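Local coordinates for protein TudS (PDB 6Z96) that removes sulfur from thiouracil without net redox chemistry, using a [4Fe-4S] cluster that probably takes up the sulfur as a [4Fe-5S] intermediate, at residues G13-Q21 with L50-E58; G91-E99 with I134-L145. One frame throughout, in Å; residues are numbered along the deposited sequence.

Contact 1 (G13-Q21 with L50-E58); sequences GQPVRYDGQ and LPTPRPPAE. With SF4 (iron/sulfur cluster), chain C; H2S (hydrosulfuric acid), chain D; EDO (1,2-ethanediol), chain E.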
loop_
_atom_site.group_PDB
_atom_site.type_symbol
_atom_site.label_atom_id
_atom_site.label_comp_id
_atom_site.label_asym_id
_atom_site.label_seq_id
_atom_site.Cartn_x
_atom_site.Cartn_y
_atom_site.Cartn_z
ATOM N N GLY A 13 -4.202 10.774 -4.175
ATOM C CA GLY A 13 -5.462 11.335 -4.649
ATOM C C GLY A 13 -6.065 10.621 -5.836
ATOM O O GLY A 13 -7.065 11.091 -6.385
ATOM N N GLN A 14 -5.475 9.483 -6.264
ATOM C CA GLN A 14 -6.053 8.749 -7.388
ATOM C C GLN A 14 -7.319 8.035 -6.954
ATOM O O GLN A 14 -7.369 7.454 -5.877
ATOM C CB GLN A 14 -5.040 7.803 -7.980
ATOM C CG GLN A 14 -3.780 8.534 -8.437
ATOM C CD GLN A 14 -2.932 7.672 -9.314
ATOM O OE1 GLN A 14 -3.412 6.699 -9.907
ATOM N NE2 GLN A 14 -1.671 8.032 -9.473
ATOM N N PRO A 15 -8.365 8.043 -7.799
ATOM C CA PRO A 15 -9.651 7.463 -7.387
ATOM C C PRO A 15 -9.728 5.980 -7.683
ATOM O O PRO A 15 -10.647 5.493 -8.350
ATOM C CB PRO A 15 -10.676 8.261 -8.217
ATOM C CG PRO A 15 -9.917 8.469 -9.515
ATOM C CD PRO A 15 -8.475 8.747 -9.099
ATOM N N VAL A 16 -8.796 5.251 -7.087
ATOM C CA VAL A 16 -8.691 3.806 -7.263
ATOM C C VAL A 16 -9.211 3.008 -6.061
ATOM O O VAL A 16 -9.115 1.782 -6.112
ATOM C CB VAL A 16 -7.230 3.422 -7.570
ATOM C CG1 VAL A 16 -6.795 3.912 -8.948
ATOM C CG2 VAL A 16 -6.296 3.935 -6.467
ATOM N N ARG A 17 -9.747 3.647 -4.992
ATOM C CA ARG A 17 -10.251 2.917 -3.832
ATOM C C ARG A 17 -11.408 2.026 -4.236
ATOM O O ARG A 17 -12.025 2.255 -5.297
ATOM C CB ARG A 17 -10.691 3.896 -2.716
ATOM C CG ARG A 17 -9.501 4.517 -1.973
ATOM C CD ARG A 17 -8.914 3.588 -0.903
ATOM N NE ARG A 17 -9.816 3.468 0.251
ATOM C CZ ARG A 17 -9.547 2.776 1.351
ATOM N NH1 ARG A 17 -8.382 2.141 1.478
ATOM N NH2 ARG A 17 -10.421 2.743 2.354
ATOM N N TYR A 18 -11.756 1.052 -3.378
ATOM C CA TYR A 18 -12.844 0.129 -3.684
ATOM C C TYR A 18 -14.167 0.863 -3.947
ATOM O O TYR A 18 -14.987 0.360 -4.704
ATOM C CB TYR A 18 -13.015 -0.913 -2.558
ATOM C CG TYR A 18 -13.662 -0.359 -1.311
ATOM C CD1 TYR A 18 -12.951 0.456 -0.440
ATOM C CD2 TYR A 18 -15.005 -0.569 -1.055
ATOM C CE1 TYR A 18 -13.559 1.018 0.682
ATOM C CE2 TYR A 18 -15.628 -0.001 0.058
ATOM C CZ TYR A 18 -14.889 0.759 0.942
ATOM O OH TYR A 18 -15.480 1.289 2.068
ATOM N N ASP A 19 -14.377 2.011 -3.291
ATOM C CA ASP A 19 -15.615 2.771 -3.491
ATOM C C ASP A 19 -15.471 3.896 -4.549
ATOM O O ASP A 19 -16.348 4.764 -4.669
ATOM C CB ASP A 19 -16.112 3.315 -2.152
ATOM C CG ASP A 19 -15.155 4.212 -1.410
ATOM O OD1 ASP A 19 -14.048 4.482 -1.941
ATOM O OD2 ASP A 19 -15.520 4.671 -0.303
ATOM N N GLY A 20 -14.385 3.892 -5.304
ATOM C CA GLY A 20 -14.135 4.912 -6.312
ATOM C C GLY A 20 -13.669 6.241 -5.722
ATOM O O GLY A 20 -13.497 7.207 -6.465
ATOM N N GLN A 21 -13.423 6.311 -4.411
ATOM C CA GLN A 21 -12.925 7.538 -3.769
ATOM C C GLN A 21 -11.372 7.573 -3.772
ATOM O O GLN A 21 -10.712 6.664 -4.268
ATOM C CB GLN A 21 -13.423 7.626 -2.317
ATOM C CG GLN A 21 -14.921 7.837 -2.179
ATOM C CD GLN A 21 -15.256 8.178 -0.746
ATOM O OE1 GLN A 21 -14.986 7.410 0.195
ATOM N NE2 GLN A 21 -15.848 9.349 -0.546
ATOM N N LEU A 50 -8.288 -6.162 -10.343
ATOM C CA LEU A 50 -9.614 -5.879 -9.805
ATOM C C LEU A 50 -10.139 -4.545 -10.371
ATOM O O LEU A 50 -9.376 -3.649 -10.742
ATOM C CB LEU A 50 -9.570 -5.838 -8.282
ATOM C CG LEU A 50 -9.212 -7.185 -7.641
ATOM C CD1 LEU A 50 -8.913 -7.006 -6.159
ATOM C CD2 LEU A 50 -10.315 -8.181 -7.836
ATOM N N PRO A 51 -11.476 -4.465 -10.527
ATOM C CA PRO A 51 -12.077 -3.251 -11.085
ATOM C C PRO A 51 -12.240 -2.143 -10.040
ATOM O O PRO A 51 -11.960 -2.341 -8.854
ATOM C CB PRO A 51 -13.442 -3.770 -11.565
ATOM C CG PRO A 51 -13.846 -4.743 -10.463
ATOM C CD PRO A 51 -12.506 -5.456 -10.138
ATOM N N THR A 52 -12.687 -0.946 -10.484
ATOM C CA THR A 52 -12.958 0.166 -9.571
ATOM C C THR A 52 -14.323 0.724 -9.990
ATOM O O THR A 52 -14.454 1.213 -11.117
ATOM C CB THR A 52 -11.914 1.255 -9.714
ATOM O OG1 THR A 52 -10.624 0.686 -9.469
ATOM C CG2 THR A 52 -12.156 2.369 -8.714
ATOM N N PRO A 53 -15.366 0.628 -9.165
ATOM C CA PRO A 53 -15.400 0.110 -7.804
ATOM C C PRO A 53 -15.318 -1.410 -7.733
ATOM O O PRO A 53 -15.417 -2.120 -8.737
ATOM C CB PRO A 53 -16.754 0.637 -7.292
ATOM C CG PRO A 53 -17.624 0.526 -8.542
ATOM C CD PRO A 53 -16.717 1.079 -9.601
ATOM N N ARG A 54 -15.150 -1.919 -6.512
ATOM C CA ARG A 54 -15.074 -3.351 -6.252
ATOM C C ARG A 54 -15.603 -3.565 -4.838
ATOM O O ARG A 54 -15.595 -2.643 -4.023
ATOM C CB ARG A 54 -13.624 -3.866 -6.426
ATOM C CG ARG A 54 -12.621 -3.094 -5.612
ATOM C CD ARG A 54 -11.210 -3.520 -6.005
ATOM N NE ARG A 54 -10.195 -2.718 -5.307
ATOM C CZ ARG A 54 -9.809 -1.501 -5.685
ATOM N NH1 ARG A 54 -10.346 -0.927 -6.765
ATOM N NH2 ARG A 54 -8.917 -0.832 -4.970
ATOM N N PRO A 55 -16.113 -4.760 -4.539
ATOM C CA PRO A 55 -16.698 -4.962 -3.201
ATOM C C PRO A 55 -15.619 -4.898 -2.133
ATOM O O PRO A 55 -14.475 -5.309 -2.379
ATOM C CB PRO A 55 -17.290 -6.378 -3.272
ATOM C CG PRO A 55 -17.220 -6.808 -4.687
ATOM C CD PRO A 55 -16.195 -5.966 -5.386
ATOM N N PRO A 56 -15.986 -4.496 -0.906
ATOM C CA PRO A 56 -15.010 -4.552 0.192
ATOM C C PRO A 56 -14.526 -5.975 0.416
ATOM O O PRO A 56 -15.268 -6.935 0.185
ATOM C CB PRO A 56 -15.815 -4.089 1.412
ATOM C CG PRO A 56 -17.003 -3.369 0.857
ATOM C CD PRO A 56 -17.308 -3.998 -0.457
ATOM N N ALA A 57 -13.281 -6.104 0.791
ATOM C CA ALA A 57 -12.705 -7.428 1.051
ATOM C C ALA A 57 -11.901 -7.396 2.309
ATOM O O ALA A 57 -11.398 -6.340 2.718
ATOM C CB ALA A 57 -11.835 -7.869 -0.117
ATOM N N GLU A 58 -11.797 -8.552 2.968
ATOM C CA GLU A 58 -11.013 -8.660 4.189
ATOM C C GLU A 58 -10.153 -9.914 4.135
ATOM O O GLU A 58 -10.513 -10.908 3.492
ATOM C CB GLU A 58 -11.906 -8.693 5.459
ATOM C CG GLU A 58 -12.695 -7.400 5.629
ATOM C CD GLU A 58 -13.548 -7.180 6.867
ATOM O OE1 GLU A 58 -14.240 -6.137 6.890
ATOM O OE2 GLU A 58 -13.514 -7.991 7.819
HETATM FE FE1 SF4 C . -6.670 0.115 -1.829
HETATM FE FE2 SF4 C . -5.199 2.378 -1.970
HETATM FE FE3 SF4 C . -5.064 0.546 -4.023
HETATM FE FE4 SF4 C . -3.905 0.016 -1.589
HETATM S S1 SF4 C . -3.318 1.651 -3.123
HETATM S S2 SF4 C . -5.155 -1.432 -2.823
HETATM S S3 SF4 C . -5.424 1.002 -0.147
HETATM S S4 SF4 C . -6.887 1.820 -3.380
HETATM S S H2S D . -9.002 -0.172 -1.594
HETATM C C1 EDO E . -11.385 -4.550 -2.258
HETATM O O1 EDO E . -10.370 -4.442 -1.271
HETATM C C2 EDO E . -11.217 -5.755 -3.104
HETATM O O2 EDO E . -12.367 -6.046 -3.897
#
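Tyr-18 lays CE2 of its ring against CG of Pro-56, 3.7 Å away, the two side chains meeting obliquely, while the backbone O of Arg-54 lies at the ring's edge. The two loops form one wall of the pocket for the iron-sulfur cluster, which carries a fifth sulfur, modelled as hydrosulfuric acid, its atom S bound to iron FE1 at 2.4 Å. Residues 17-20 make a type I beta turn. The carbonyl O of Tyr-18 accepts the backbone N of Arg-54 on a lone pair, just past the cis peptide before Pro-53. The side chain of Arg-54 runs extended from CG to NE and grips the carbonyl O of Val-16 end-on with both terminal nitrogens, NH2 at 2.9 Å and NH1 at 3.0 Å, the oxygen lying in the guanidinium plane. NH1 also donates to Pro-51 O, and Glu-45 makes a salt bridge to NE, so the group is fixed against rotation. This brings Arg-54 NH2 to 3.4 Å from the extra sulfur S, where its positive charge could help to stabilise a sulfide. A leucine in place of Arg-54 would probably leave Val-16 O and Pro-51 O without this donor, Glu-45 without its salt bridge, and the sulfur without that nearby charge. Arg-17, bent at chi2 and chi3 (-81° and -72°), brings CD to 3.8 Å from the extra sulfur S. Its NH1 comes edge-on to cluster sulfur S3, at 3.6 Å.

Contact 2 (G91-E99 with I134-L145); sequences GIRFALLKE and IQVFSEDQLPEL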
loop_
_atom_site.group_PDB
_atom_site.type_symbol
_atom_site.label_atom_id
_atom_site.label_comp_id
_atom_site.label_asym_id
_atom_site.label_seq_id
_atom_site.Cartn_x
_atom_site.Cartn_y
_atom_site.Cartn_z
ATOM N N GLY A 91 14.980 -0.213 -7.555
ATOM C CA GLY A 91 15.869 -0.090 -6.405
ATOM C C GLY A 91 15.226 0.595 -5.213
ATOM O O GLY A 91 15.896 1.281 -4.444
ATOM N N ILE A 92 13.922 0.409 -5.038
ATOM C CA ILE A 92 13.183 1.018 -3.948
ATOM C C ILE A 92 13.242 0.190 -2.678
ATOM O O ILE A 92 12.994 -1.014 -2.703
ATOM C CB ILE A 92 11.726 1.255 -4.417
ATOM C CG1 ILE A 92 11.702 2.315 -5.530
ATOM C CG2 ILE A 92 10.818 1.635 -3.250
ATOM C CD1 ILE A 92 10.292 2.526 -6.178
ATOM N N ARG A 93 13.539 0.845 -1.547
ATOM C CA ARG A 93 13.610 0.147 -0.278
ATOM C C ARG A 93 12.625 0.691 0.778
ATOM O O ARG A 93 12.652 0.231 1.913
ATOM C CB ARG A 93 15.067 0.119 0.251
ATOM C CG ARG A 93 15.761 1.449 0.226
ATOM C CD ARG A 93 17.282 1.350 -0.014
ATOM N NE ARG A 93 18.045 0.953 1.164
ATOM C CZ ARG A 93 19.175 1.538 1.557
ATOM N NH1 ARG A 93 19.820 1.097 2.629
ATOM N NH2 ARG A 93 19.659 2.582 0.891
ATOM N N PHE A 94 11.767 1.672 0.401
ATOM C CA PHE A 94 10.772 2.253 1.304
ATOM C C PHE A 94 9.412 2.314 0.602
ATOM O O PHE A 94 9.343 2.648 -0.579
ATOM C CB PHE A 94 11.152 3.691 1.692
ATOM C CG PHE A 94 12.493 3.803 2.382
ATOM C CD1 PHE A 94 12.625 3.504 3.721
ATOM C CD2 PHE A 94 13.617 4.201 1.684
ATOM C CE1 PHE A 94 13.866 3.600 4.358
ATOM C CE2 PHE A 94 14.854 4.312 2.326
ATOM C CZ PHE A 94 14.958 4.025 3.660
ATOM N N ALA A 95 8.338 2.054 1.361
ATOM C CA ALA A 95 6.979 2.141 0.838
ATOM C C ALA A 95 6.114 2.956 1.776
ATOM O O ALA A 95 6.244 2.850 2.990
ATOM C CB ALA A 95 6.384 0.745 0.681
ATOM N N LEU A 96 5.222 3.773 1.212
ATOM C CA LEU A 96 4.249 4.534 1.993
ATOM C C LEU A 96 2.902 3.965 1.553
ATOM O O LEU A 96 2.447 4.250 0.445
ATOM C CB LEU A 96 4.330 6.026 1.654
ATOM C CG LEU A 96 3.205 6.912 2.193
ATOM C CD1 LEU A 96 3.046 6.773 3.701
ATOM C CD2 LEU A 96 3.430 8.383 1.791
ATOM N N LEU A 97 2.295 3.145 2.407
ATOM C CA LEU A 97 1.067 2.448 2.038
ATOM C C LEU A 97 -0.089 2.806 2.945
ATOM O O LEU A 97 0.103 3.115 4.112
ATOM C CB LEU A 97 1.306 0.925 2.045
ATOM C CG LEU A 97 2.422 0.413 1.135
ATOM C CD1 LEU A 97 2.449 -1.163 1.155
ATOM C CD2 LEU A 97 2.265 0.897 -0.319
ATOM N N LYS A 98 -1.313 2.734 2.400
ATOM C CA LYS A 98 -2.533 3.107 3.122
ATOM C C LYS A 98 -2.891 2.176 4.284
ATOM O O LYS A 98 -3.084 0.980 4.117
ATOM C CB LYS A 98 -3.707 3.172 2.105
ATOM C CG LYS A 98 -5.072 3.442 2.736
ATOM C CD LYS A 98 -5.179 4.899 3.196
ATOM C CE LYS A 98 -6.412 5.077 4.069
ATOM N NZ LYS A 98 -6.168 4.620 5.472
ATOM N N GLU A 99 -3.084 2.760 5.467
ATOM C CA GLU A 99 -3.407 1.977 6.655
ATOM C C GLU A 99 -4.794 1.314 6.580
ATOM O O GLU A 99 -5.711 1.857 5.964
ATOM C CB GLU A 99 -3.318 2.881 7.905
ATOM C CG GLU A 99 -3.398 2.124 9.221
ATOM C CD GLU A 99 -2.322 1.068 9.396
ATOM O OE1 GLU A 99 -2.425 -0.001 8.744
ATOM O OE2 GLU A 99 -1.415 1.266 10.240
ATOM N N ILE A 134 11.886 -4.532 2.464
ATOM C CA ILE A 134 11.432 -3.178 2.179
ATOM C C ILE A 134 10.700 -2.666 3.399
ATOM O O ILE A 134 9.855 -3.378 3.962
ATOM C CB ILE A 134 10.549 -3.211 0.906
ATOM C CG1 ILE A 134 11.436 -3.575 -0.310
ATOM C CG2 ILE A 134 9.805 -1.891 0.692
ATOM C CD1 ILE A 134 10.698 -4.206 -1.451
ATOM N N GLN A 135 11.053 -1.452 3.859
ATOM C CA GLN A 135 10.401 -0.892 5.033
ATOM C C GLN A 135 9.091 -0.241 4.591
ATOM O O GLN A 135 9.089 0.554 3.653
ATOM C CB GLN A 135 11.290 0.162 5.689
ATOM C CG GLN A 135 12.575 -0.441 6.243
ATOM C CD GLN A 135 13.387 0.646 6.897
ATOM O OE1 GLN A 135 14.494 0.989 6.460
ATOM N NE2 GLN A 135 12.828 1.231 7.938
ATOM N N VAL A 136 8.009 -0.565 5.281
ATOM C CA VAL A 136 6.690 -0.023 4.976
ATOM C C VAL A 136 6.235 0.879 6.103
ATOM O O VAL A 136 6.211 0.471 7.272
ATOM C CB VAL A 136 5.672 -1.172 4.757
ATOM C CG1 VAL A 136 4.275 -0.604 4.438
ATOM C CG2 VAL A 136 6.150 -2.099 3.634
ATOM N N PHE A 137 5.789 2.080 5.737
ATOM C CA PHE A 137 5.252 3.085 6.642
ATOM C C PHE A 137 3.838 3.430 6.216
ATOM O O PHE A 137 3.534 3.368 5.019
ATOM C CB PHE A 137 6.086 4.372 6.535
ATOM C CG PHE A 137 7.529 4.215 6.972
ATOM C CD1 PHE A 137 7.921 4.578 8.245
ATOM C CD2 PHE A 137 8.486 3.709 6.103
ATOM C CE1 PHE A 137 9.251 4.433 8.642
ATOM C CE2 PHE A 137 9.812 3.569 6.505
ATOM C CZ PHE A 137 10.182 3.963 7.755
ATOM N N SER A 138 2.986 3.799 7.171
ATOM C CA SER A 138 1.638 4.251 6.828
ATOM C C SER A 138 1.574 5.776 6.733
ATOM O O SER A 138 2.545 6.473 7.071
ATOM C CB SER A 138 0.642 3.744 7.865
ATOM O OG SER A 138 0.713 4.557 9.029
ATOM N N GLU A 139 0.416 6.317 6.317
ATOM C CA GLU A 139 0.226 7.766 6.267
ATOM C C GLU A 139 0.251 8.387 7.688
ATOM O O GLU A 139 0.259 9.614 7.801
ATOM C CB GLU A 139 -1.067 8.128 5.514
ATOM C CG GLU A 139 -2.339 7.818 6.276
ATOM C CD GLU A 139 -2.914 6.424 6.103
ATOM O OE1 GLU A 139 -2.159 5.508 5.701
ATOM O OE2 GLU A 139 -4.113 6.238 6.416
ATOM N N ASP A 140 0.203 7.569 8.754
ATOM C CA ASP A 140 0.320 8.093 10.127
ATOM C C ASP A 140 1.800 8.155 10.578
ATOM O O ASP A 140 2.071 8.530 11.730
ATOM C CB ASP A 140 -0.411 7.166 11.105
ATOM C CG ASP A 140 -1.893 7.010 10.799
ATOM O OD1 ASP A 140 -2.522 8.006 10.405
ATOM O OD2 ASP A 140 -2.411 5.885 10.941
ATOM N N GLN A 141 2.756 7.777 9.701
ATOM C CA GLN A 141 4.183 7.711 10.005
ATOM C C GLN A 141 5.004 8.522 8.991
ATOM O O GLN A 141 6.144 8.157 8.713
ATOM C CB GLN A 141 4.646 6.242 9.989
ATOM C CG GLN A 141 3.877 5.394 10.970
ATOM C CD GLN A 141 4.263 3.956 10.856
ATOM O OE1 GLN A 141 4.101 3.320 9.808
ATOM N NE2 GLN A 141 4.774 3.396 11.943
ATOM N N LEU A 142 4.440 9.611 8.448
ATOM C CA LEU A 142 5.170 10.438 7.484
ATOM C C LEU A 142 6.466 11.004 8.049
ATOM O O LEU A 142 7.454 10.980 7.321
ATOM C CB LEU A 142 4.318 11.570 6.887
ATOM C CG LEU A 142 3.119 11.113 6.100
ATOM C CD1 LEU A 142 2.338 12.302 5.580
ATOM C CD2 LEU A 142 3.523 10.276 4.927
ATOM N N PRO A 143 6.518 11.475 9.321
ATOM C CA PRO A 143 7.795 12.012 9.829
ATOM C C PRO A 143 8.890 10.954 9.829
ATOM O O PRO A 143 10.017 11.225 9.424
ATOM C CB PRO A 143 7.448 12.478 11.255
ATOM C CG PRO A 143 5.962 12.758 11.229
ATOM C CD PRO A 143 5.439 11.628 10.321
ATOM N N GLU A 144 8.544 9.730 10.249
ATOM C CA GLU A 144 9.487 8.626 10.319
ATOM C C GLU A 144 9.974 8.223 8.911
ATOM O O GLU A 144 11.163 7.957 8.696
ATOM C CB GLU A 144 8.817 7.439 11.045
ATOM C CG GLU A 144 8.472 7.727 12.499
ATOM C CD GLU A 144 7.075 8.235 12.821
ATOM O OE1 GLU A 144 6.492 8.989 12.010
ATOM O OE2 GLU A 144 6.581 7.922 13.928
ATOM N N LEU A 145 9.039 8.146 7.931
ATOM C CA LEU A 145 9.427 7.794 6.570
ATOM C C LEU A 145 10.338 8.882 5.977
ATOM O O LEU A 145 11.370 8.598 5.348
ATOM C CB LEU A 145 8.140 7.642 5.710
ATOM C CG LEU A 145 8.378 7.562 4.206
ATOM C CD1 LEU A 145 9.260 6.353 3.832
ATOM C CD2 LEU A 145 7.045 7.499 3.462
HETATM O O HOH W 1 -0.694 3.610 11.045
#
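Leu-96 reaches from its strand into the angle between strand 135-137 and helix 142-151. Its CB meets Leu-145 CD2 at 3.6 Å, and CG lies slightly farther from the same methyl. At the fork, CD1 touches the backbone O of Ser-138, and both methyls, CD1 and CD2, lie 3.7 Å from Leu-142 CD2. With CG anti to the backbone N (chi1 169°), the branches lean toward the turn that opens the helix. On the same sheet face, Phe-94 and Phe-137 lie side by side, CD1 of the first 4.0 Å from CE2 of the second. Leu-145 CA sits over the centre of one face of the Phe-137 ring. The other sheet face carries Ala-95 and Val-136, with helix 124-131 packed against them. Between the backbones, four hydrogen bonds alternate from Gln-135 N to Arg-93 O through to Leu-97 N to Phe-137 O. Beyond the strands, the Glu-139 carboxylate takes two donors: OE1 accepts Glu-99 N at 2.9 Å on its syn lone pair, and OE2 forms a salt bridge with Lys-98 NZ at 2.8 Å. The ammonium also donates to Glu-99 O, tying down a lysine whose side chain touches the cluster. One water joins Glu-99 OE2, Ser-138 OG and Asp-140 OD2, while Glu-99 OE1 accepts Ser-106 N. Parallel neighbours with helices on both faces and a ligand-binding loop at their C-terminal ends are characteristic of a three-layer alpha/beta fold.

Overall arrangement
Contact 1 closes before contact 2 opens along the chain, and their centres lie about 21 Å apart, on opposite sides of the chain's centre. Strand 5-8 connects them: it pairs with strand 94-96 in the parallel sheet, whose order is 39-42, 5-8, 94-96, 135-137, and then runs on into the loop holding 13-21. Contact 2 thus joins the edge strand 135-137 to the inner strand 94-96, while contact 1 lies in loops beyond the sheet. They meet beside the cluster, where Arg-17 NH1 packs 3.8 Å from Lys-98 CG. The loops after strands 5-8 and 94-96, and the segment after helix 44-47, thereby converge on one iron-sulfur site, completed by residues including Cys-10, Cys-43 and Cys-104.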